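Ribosomal protein L11 methyltransferase (Lactobacillus delbrueckii subsp. bulgaricus ATCC BAA-365, PDB 3GRZ) probably transfers methyl groups from S-adenosyl-L-methionine to lysine side chains of ribosomal protein L11, this chain being its C-terminal, S-adenosyl-L-methionine-binding part. Local coordinates at residues 64-67 and 73-76. Numbering follows the deposited sequence.
Sequences VADV and ILAI
Asp66 reaches from the strand to the first turn of the helix and makes all the close contacts between 64-67 and 73-76. With chi1 at 177° its carboxyl carbon lies trans to the main-chain nitrogen, and the carboxylate extends toward the helix. Asp66 OD2 comes within 3.0 Å of Ala75 N and lies 3.6 Å from Ala75 CB. Leu74 is met at the base of its side chain, its CB 3.7 Å from Asp66 OD2, and the two side chains cross at about a right angle. A water bridges the two segments, donating to Asp66 OD2 at 2.8 Å and accepting from Leu74 N at 3.0 Å. OD2 also hydrogen-bonds Thr69 OG1, so one carboxylate oxygen of the strand is tied to the connecting loop directly and reaches Leu74 N through the water. The early amides of the helix would be expected to favour the negative charge here. Replacing Asp66 by alanine removes the carboxylate, and the water and the Thr69 hydroxyl would probably lose their shared partner, leaving the start of the helix less firmly tied to the strand. Farther out, Leu74 packs on Val130 and Asn132 of strand 126-132, while Ala75 rests on Val86 and Ala88 of strand 85-90; its small side chain lets the helix sit close, with the CA atoms of Asp66 and Ala75 5.7 Å apart. Thr47 and Asn132, both predicted to bind S-adenosyl-L-methionine, lie beside Leu74. This strand-loop-helix opens the beta-alpha-beta unit 63-90 and, with its glycine-rich loop, is characteristic of the Rossmann-like methyltransferase fold.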
loop_
_atom_site.group_PDB
_atom_site.type_symbol
_atom_site.label_atom_id
_atom_site.label_comp_id
_atom_site.label_asym_id
_atom_site.label_seq_id
_atom_site.Cartn_x
_atom_site.Cartn_y
_atom_site.Cartn_z
ATOM N N VAL B 64 16.320 7.986 -4.940
ATOM C CA VAL B 64 15.118 7.947 -5.778
ATOM C C VAL B 64 15.286 8.813 -7.018
ATOM O O VAL B 64 15.815 9.924 -6.924
ATOM C CB VAL B 64 13.851 8.437 -4.990
ATOM C CG1 VAL B 64 12.601 8.453 -5.874
ATOM C CG2 VAL B 64 13.608 7.607 -3.726
ATOM N N ALA B 65 14.854 8.287 -8.169
ATOM C CA ALA B 65 14.560 9.102 -9.350
ATOM C C ALA B 65 13.071 9.010 -9.626
ATOM O O ALA B 65 12.534 7.911 -9.750
ATOM C CB ALA B 65 15.349 8.641 -10.579
ATOM N N ASP B 66 12.415 10.167 -9.704
ATOM C CA ASP B 66 11.012 10.269 -10.077
ATOM C C ASP B 66 10.954 10.804 -11.497
ATOM O O ASP B 66 11.231 11.982 -11.742
ATOM C CB ASP B 66 10.265 11.193 -9.105
ATOM C CG ASP B 66 8.785 11.395 -9.479
ATOM O OD1 ASP B 66 8.217 10.571 -10.241
ATOM O OD2 ASP B 66 8.184 12.392 -9.003
ATOM N N VAL B 67 10.592 9.934 -12.427
ATOM C CA VAL B 67 10.663 10.236 -13.852
ATOM C C VAL B 67 9.300 10.701 -14.336
ATOM O O VAL B 67 8.302 10.041 -14.071
ATOM C CB VAL B 67 11.126 8.986 -14.656
ATOM C CG1 VAL B 67 11.182 9.280 -16.148
ATOM C CG2 VAL B 67 12.489 8.516 -14.171
ATOM N N ILE B 73 4.485 15.539 -7.086
ATOM C CA ILE B 73 3.812 14.856 -5.963
ATOM C C ILE B 73 4.600 13.633 -5.425
ATOM O O ILE B 73 4.849 13.536 -4.218
ATOM C CB ILE B 73 2.307 14.496 -6.304
ATOM C CG1 ILE B 73 1.617 13.740 -5.165
ATOM C CG2 ILE B 73 2.170 13.691 -7.607
ATOM C CD1 ILE B 73 1.429 14.541 -3.918
ATOM N N LEU B 74 5.014 12.740 -6.328
ATOM C CA LEU B 74 5.712 11.524 -5.917
ATOM C C LEU B 74 7.125 11.802 -5.394
ATOM O O LEU B 74 7.559 11.168 -4.429
ATOM C CB LEU B 74 5.728 10.486 -7.034
ATOM C CG LEU B 74 4.386 10.005 -7.607
ATOM C CD1 LEU B 74 4.618 8.982 -8.707
ATOM C CD2 LEU B 74 3.454 9.444 -6.527
ATOM N N ALA B 75 7.824 12.767 -5.998
ATOM C CA ALA B 75 9.142 13.188 -5.492
ATOM C C ALA B 75 9.008 13.736 -4.073
ATOM O O ALA B 75 9.799 13.400 -3.194
ATOM C CB ALA B 75 9.780 14.233 -6.419
ATOM N N ILE B 76 7.982 14.551 -3.852
ATOM C CA ILE B 76 7.720 15.133 -2.530
ATOM C C ILE B 76 7.372 14.054 -1.485
ATOM O O ILE B 76 7.884 14.064 -0.376
ATOM C CB ILE B 76 6.595 16.202 -2.616
ATOM C CG1 ILE B 76 7.110 17.430 -3.385
ATOM C CG2 ILE B 76 6.081 16.619 -1.214
ATOM C CD1 ILE B 76 5.977 18.293 -3.981
HETATM O O HOH W 1 5.439 13.074 -9.313
#